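Eukaryotic translation initiation factor 4 gamma 2 (Homo sapiens, PDB 4IUL) probably serves in translation initiation as a member of the eIF4G family, interacting with the helicase eIF4A through its MIF4G domain of HEAT repeats. Local coordinates at residues A[108-120]-A[166-179]. Residues are numbered along the deposited sequence; the frame is centred on the assembly and turned at random.
Sequences FRRLLISKLQDEF and DLIHESILHKCIKT. With SO4 (sulfate ion), chain D.
Phe120 is the knob of this contact, lodged among Ile172, Lys175, Cys176 and Thr179. With CG anti to the backbone N (chi1 -167°), its ring reaches the facing helix: CE1 lies 3.8 Å from Cys176 SG, an oblique sulfur-aromatic approach, while CE2 meets Lys175 CG at 4.0 Å. Thr179 CG2 lies at the ring edge. With the ring gone, as with an alanine here, Cys176 SG is likely to lose its aromatic neighbour and a gap to open between the two helices.

Further apolar contacts flank the knob. The Ile172 CD1 methyl packs 4.2 Å from Phe120 CB and also lies 4.0 Å from the backbone oxygen Leu116 O; Leu116 and Ile113 both approach Ile168 CG2. Ile113 CD1 makes a CH-pi contact over one face of the His169 ring, 4.1 Å from its centroid and 27° off the normal.

Direct hydrogen bonds between the segments are absent; water joins them instead. One water donates to Arg109 O and Leu167 O; a second accepts from Arg109 NH1 and donates weakly to Asp166 O.

The axes of helical segments 108-120 and 170-179 run nearly parallel, 19° apart and 11.4 Å at closest approach, and the Leu116 and Phe120 side chains also touch helix 141-163, an arrangement consistent with the HEAT-repeat architecture of the MIF4G domain.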
loop_
_atom_site.group_PDB
_atom_site.type_symbol
_atom_site.label_atom_id
_atom_site.label_comp_id
_atom_site.label_asym_id
_atom_site.label_seq_id
_atom_site.Cartn_x
_atom_site.Cartn_y
_atom_site.Cartn_z
ATOM N N PHE A 108 -10.172 2.367 14.180
ATOM C CA PHE A 108 -9.920 1.779 12.878
ATOM C C PHE A 108 -8.698 2.399 12.209
ATOM O O PHE A 108 -7.766 1.685 11.834
ATOM C CB PHE A 108 -11.115 1.938 11.940
ATOM C CG PHE A 108 -10.944 1.206 10.634
ATOM C CD1 PHE A 108 -11.164 -0.167 10.559
ATOM C CD2 PHE A 108 -10.467 1.866 9.506
ATOM C CE1 PHE A 108 -10.906 -0.876 9.377
ATOM C CE2 PHE A 108 -10.203 1.166 8.320
ATOM C CZ PHE A 108 -10.421 -0.207 8.256
ATOM N N ARG A 109 -8.702 3.724 12.076
ATOM C CA ARG A 109 -7.599 4.436 11.432
ATOM C C ARG A 109 -6.242 4.126 12.037
ATOM O O ARG A 109 -5.274 3.924 11.310
ATOM C CB ARG A 109 -7.836 5.955 11.461
ATOM C CG ARG A 109 -8.938 6.447 10.509
ATOM C CD ARG A 109 -9.101 7.957 10.602
ATOM N NE ARG A 109 -10.216 8.469 9.810
ATOM C CZ ARG A 109 -10.191 8.637 8.490
ATOM N NH1 ARG A 109 -9.103 8.336 7.799
ATOM N NH2 ARG A 109 -11.257 9.116 7.863
ATOM N N ARG A 110 -6.184 4.088 13.363
ATOM C CA ARG A 110 -4.956 3.804 14.097
ATOM C C ARG A 110 -4.421 2.384 13.866
ATOM O O ARG A 110 -3.230 2.194 13.649
ATOM C CB ARG A 110 -5.198 4.031 15.596
ATOM C CG ARG A 110 -4.144 3.433 16.521
ATOM C CD ARG A 110 -4.405 3.805 17.980
ATOM N NE ARG A 110 -5.532 3.090 18.585
ATOM C CZ ARG A 110 -5.489 1.821 18.981
ATOM N NH1 ARG A 110 -6.562 1.254 19.527
ATOM N NH2 ARG A 110 -4.374 1.116 18.836
ATOM N N LEU A 111 -5.293 1.388 13.913
ATOM C CA LEU A 111 -4.848 0.011 13.711
ATOM C C LEU A 111 -4.483 -0.291 12.251
ATOM O O LEU A 111 -3.654 -1.166 11.984
ATOM C CB LEU A 111 -5.919 -0.971 14.206
ATOM C CG LEU A 111 -6.247 -0.951 15.712
ATOM C CD1 LEU A 111 -7.455 -1.850 15.985
ATOM C CD2 LEU A 111 -5.038 -1.417 16.544
ATOM N N LEU A 112 -5.086 0.431 11.307
ATOM C CA LEU A 112 -4.783 0.206 9.891
ATOM C C LEU A 112 -3.329 0.640 9.630
ATOM O O LEU A 112 -2.532 -0.100 9.044
ATOM C CB LEU A 112 -5.729 1.022 8.989
ATOM C CG LEU A 112 -6.093 0.461 7.606
ATOM C CD1 LEU A 112 -6.498 1.599 6.673
ATOM C CD2 LEU A 112 -4.924 -0.291 7.016
ATOM N N ILE A 113 -2.999 1.852 10.067
ATOM C CA ILE A 113 -1.652 2.388 9.885
ATOM C C ILE A 113 -0.641 1.416 10.480
ATOM O O ILE A 113 0.368 1.087 9.854
ATOM C CB ILE A 113 -1.509 3.775 10.572
ATOM C CG1 ILE A 113 -2.209 4.839 9.721
ATOM C CG2 ILE A 113 -0.029 4.113 10.790
ATOM C CD1 ILE A 113 -2.429 6.155 10.430
ATOM N N SER A 114 -0.934 0.956 11.693
ATOM C CA SER A 114 -0.074 0.022 12.404
ATOM C C SER A 114 0.151 -1.278 11.632
ATOM O O SER A 114 1.276 -1.757 11.544
ATOM C CB SER A 114 -0.677 -0.289 13.773
ATOM O OG SER A 114 0.001 -1.364 14.387
ATOM N N LYS A 115 -0.922 -1.845 11.082
ATOM C CA LYS A 115 -0.833 -3.091 10.328
ATOM C C LYS A 115 0.029 -2.985 9.068
ATOM O O LYS A 115 0.838 -3.869 8.795
ATOM C CB LYS A 115 -2.228 -3.591 9.938
ATOM C CG LYS A 115 -2.216 -4.830 9.033
ATOM C CD LYS A 115 -2.263 -6.148 9.818
ATOM C CE LYS A 115 -1.002 -6.431 10.612
ATOM N NZ LYS A 115 -1.076 -7.751 11.314
ATOM N N LEU A 116 -0.143 -1.926 8.284
ATOM C CA LEU A 116 0.670 -1.801 7.082
ATOM C C LEU A 116 2.146 -1.622 7.393
ATOM O O LEU A 116 2.998 -2.075 6.639
ATOM C CB LEU A 116 0.146 -0.684 6.191
ATOM C CG LEU A 116 -0.860 -1.388 5.279
ATOM C CD1 LEU A 116 -2.172 -0.660 5.284
ATOM C CD2 LEU A 116 -0.278 -1.525 3.894
ATOM N N GLN A 117 2.451 -0.984 8.514
ATOM C CA GLN A 117 3.839 -0.824 8.910
ATOM C C GLN A 117 4.395 -2.240 9.124
ATOM O O GLN A 117 5.549 -2.527 8.782
ATOM C CB GLN A 117 3.928 -0.014 10.207
ATOM C CG GLN A 117 5.354 0.253 10.690
ATOM C CD GLN A 117 6.236 0.847 9.603
ATOM O OE1 GLN A 117 5.926 1.897 9.036
ATOM N NE2 GLN A 117 7.345 0.173 9.308
ATOM N N ASP A 118 3.560 -3.123 9.675
ATOM C CA ASP A 118 3.955 -4.509 9.935
ATOM C C ASP A 118 4.187 -5.311 8.652
ATOM O O ASP A 118 5.209 -5.987 8.514
ATOM C CB ASP A 118 2.898 -5.245 10.768
ATOM C CG ASP A 118 2.682 -4.625 12.135
ATOM O OD1 ASP A 118 3.667 -4.170 12.760
ATOM O OD2 ASP A 118 1.518 -4.616 12.595
ATOM N N GLU A 119 3.234 -5.269 7.725
ATOM C CA GLU A 119 3.414 -6.012 6.484
ATOM C C GLU A 119 4.668 -5.529 5.762
ATOM O O GLU A 119 5.430 -6.337 5.237
ATOM C CB GLU A 119 2.195 -5.871 5.560
ATOM C CG GLU A 119 1.046 -6.817 5.875
ATOM C CD GLU A 119 1.384 -8.284 5.620
ATOM O OE1 GLU A 119 2.369 -8.782 6.199
ATOM O OE2 GLU A 119 0.657 -8.946 4.845
ATOM N N PHE A 120 4.900 -4.219 5.758
ATOM C CA PHE A 120 6.074 -3.691 5.073
ATOM C C PHE A 120 7.389 -4.240 5.625
ATOM O O PHE A 120 8.311 -4.516 4.856
ATOM C CB PHE A 120 6.114 -2.160 5.112
ATOM C CG PHE A 120 7.125 -1.566 4.162
ATOM C CD1 PHE A 120 6.920 -1.627 2.784
ATOM C CD2 PHE A 120 8.285 -0.971 4.638
ATOM C CE1 PHE A 120 7.853 -1.104 1.896
ATOM C CE2 PHE A 120 9.228 -0.444 3.757
ATOM C CZ PHE A 120 9.013 -0.510 2.382
ATOM N N ASP A 166 -5.550 9.394 2.077
ATOM C CA ASP A 166 -5.053 9.854 3.370
ATOM C C ASP A 166 -5.222 8.829 4.496
ATOM O O ASP A 166 -5.414 9.195 5.656
ATOM C CB ASP A 166 -5.712 11.190 3.766
ATOM C CG ASP A 166 -4.813 12.042 4.681
ATOM O OD1 ASP A 166 -3.619 12.221 4.344
ATOM O OD2 ASP A 166 -5.292 12.541 5.730
ATOM N N LEU A 167 -5.126 7.549 4.147
ATOM C CA LEU A 167 -5.256 6.463 5.121
ATOM C C LEU A 167 -3.921 6.029 5.754
ATOM O O LEU A 167 -3.916 5.304 6.748
ATOM C CB LEU A 167 -5.982 5.270 4.478
ATOM C CG LEU A 167 -7.465 5.580 4.186
ATOM C CD1 LEU A 167 -8.153 4.417 3.462
ATOM C CD2 LEU A 167 -8.172 5.887 5.507
ATOM N N ILE A 168 -2.797 6.449 5.168
ATOM C CA ILE A 168 -1.470 6.180 5.726
ATOM C C ILE A 168 -0.662 7.468 5.543
ATOM O O ILE A 168 -1.057 8.335 4.763
ATOM C CB ILE A 168 -0.739 4.966 5.061
ATOM C CG1 ILE A 168 -0.766 5.073 3.536
ATOM C CG2 ILE A 168 -1.335 3.651 5.570
ATOM C CD1 ILE A 168 0.356 5.925 2.973
ATOM N N HIS A 169 0.457 7.595 6.254
ATOM C CA HIS A 169 1.277 8.810 6.214
ATOM C C HIS A 169 2.529 8.865 5.308
ATOM O O HIS A 169 2.913 7.876 4.666
ATOM C CB HIS A 169 1.668 9.167 7.649
ATOM C CG HIS A 169 0.491 9.390 8.551
ATOM N ND1 HIS A 169 0.561 9.237 9.921
ATOM C CD2 HIS A 169 -0.787 9.747 8.277
ATOM C CE1 HIS A 169 -0.624 9.488 10.451
ATOM N NE2 HIS A 169 -1.460 9.800 9.475
ATOM N N GLU A 170 3.159 10.043 5.296
ATOM C CA GLU A 170 4.350 10.337 4.490
ATOM C C GLU A 170 5.564 9.449 4.724
ATOM O O GLU A 170 6.269 9.071 3.785
ATOM C CB GLU A 170 4.804 11.786 4.702
ATOM C CG GLU A 170 3.863 12.852 4.191
ATOM C CD GLU A 170 4.581 14.191 3.971
ATOM O OE1 GLU A 170 5.309 14.641 4.880
ATOM O OE2 GLU A 170 4.417 14.790 2.884
ATOM N N SER A 171 5.817 9.135 5.983
ATOM C CA SER A 171 6.966 8.329 6.331
ATOM C C SER A 171 7.088 7.000 5.581
ATOM O O SER A 171 8.138 6.707 5.006
ATOM C CB SER A 171 6.974 8.077 7.836
ATOM O OG SER A 171 8.180 7.447 8.210
ATOM N N ILE A 172 6.026 6.202 5.578
ATOM C CA ILE A 172 6.080 4.901 4.908
ATOM C C ILE A 172 6.155 5.036 3.393
ATOM O O ILE A 172 6.735 4.179 2.717
ATOM C CB ILE A 172 4.875 3.993 5.299
ATOM C CG1 ILE A 172 5.200 2.531 4.962
ATOM C CG2 ILE A 172 3.640 4.411 4.568
ATOM C CD1 ILE A 172 4.178 1.527 5.458
ATOM N N LEU A 173 5.574 6.105 2.856
ATOM C CA LEU A 173 5.627 6.330 1.417
ATOM C C LEU A 173 7.081 6.593 1.009
ATOM O O LEU A 173 7.564 6.021 0.035
ATOM C CB LEU A 173 4.739 7.508 1.023
ATOM C CG LEU A 173 3.231 7.260 1.070
ATOM C CD1 LEU A 173 2.510 8.575 0.883
ATOM C CD2 LEU A 173 2.824 6.262 -0.011
ATOM N N HIS A 174 7.783 7.445 1.755
ATOM C CA HIS A 174 9.190 7.727 1.442
ATOM C C HIS A 174 10.007 6.437 1.571
ATOM O O HIS A 174 10.974 6.226 0.841
ATOM C CB HIS A 174 9.764 8.805 2.382
ATOM C CG HIS A 174 9.371 10.203 2.014
ATOM N ND1 HIS A 174 9.913 10.868 0.934
ATOM C CD2 HIS A 174 8.448 11.041 2.546
ATOM C CE1 HIS A 174 9.336 12.051 0.813
ATOM N NE2 HIS A 174 8.442 12.180 1.777
ATOM N N LYS A 175 9.608 5.573 2.497
ATOM C CA LYS A 175 10.314 4.315 2.713
ATOM C C LYS A 175 10.134 3.384 1.509
ATOM O O LYS A 175 11.029 2.606 1.181
ATOM C CB LYS A 175 9.806 3.644 3.993
ATOM C CG LYS A 175 10.900 3.025 4.834
ATOM C CD LYS A 175 10.430 2.768 6.258
ATOM C CE LYS A 175 10.140 4.068 6.983
ATOM N NZ LYS A 175 9.639 3.837 8.368
ATOM N N CYS A 176 8.974 3.464 0.857
ATOM C CA CYS A 176 8.709 2.656 -0.322
ATOM C C CYS A 176 9.579 3.184 -1.471
ATOM O O CYS A 176 10.249 2.418 -2.162
ATOM C CB CYS A 176 7.226 2.743 -0.718
ATOM S SG CYS A 176 6.072 1.839 0.361
ATOM N N ILE A 177 9.564 4.499 -1.665
ATOM C CA ILE A 177 10.338 5.132 -2.724
ATOM C C ILE A 177 11.827 4.824 -2.595
ATOM O O ILE A 177 12.495 4.550 -3.586
ATOM C CB ILE A 177 10.155 6.669 -2.711
ATOM C CG1 ILE A 177 8.725 7.021 -3.129
ATOM C CG2 ILE A 177 11.190 7.335 -3.634
ATOM C CD1 ILE A 177 8.434 8.503 -3.137
ATOM N N LYS A 178 12.334 4.874 -1.370
ATOM C CA LYS A 178 13.745 4.614 -1.114
ATOM C C LYS A 178 14.177 3.206 -1.505
ATOM O O LYS A 178 15.261 3.024 -2.062
ATOM C CB LYS A 178 14.075 4.850 0.362
ATOM C CG LYS A 178 15.536 4.601 0.695
ATOM C CD LYS A 178 15.898 5.044 2.110
ATOM C CE LYS A 178 17.394 4.862 2.365
ATOM N NZ LYS A 178 17.777 5.273 3.737
ATOM N N THR A 179 13.341 2.213 -1.214
ATOM C CA THR A 179 13.690 0.838 -1.548
ATOM C C THR A 179 13.625 0.578 -3.052
ATOM O O THR A 179 14.385 -0.232 -3.578
ATOM C CB THR A 179 12.778 -0.175 -0.818
ATOM O OG1 THR A 179 11.429 -0.022 -1.262
ATOM C CG2 THR A 179 12.832 0.050 0.682
HETATM S S SO4 D . -4.729 -2.077 21.313
HETATM O O1 SO4 D . -3.500 -1.927 22.113
HETATM O O2 SO4 D . -5.500 -0.822 21.350
HETATM O O3 SO4 D . -4.365 -2.394 19.923
HETATM O O4 SO4 D . -5.549 -3.169 21.871
HETATM O O HOH W 1 -5.654 5.283 8.599
HETATM O O HOH W 2 -6.599 7.816 8.483
#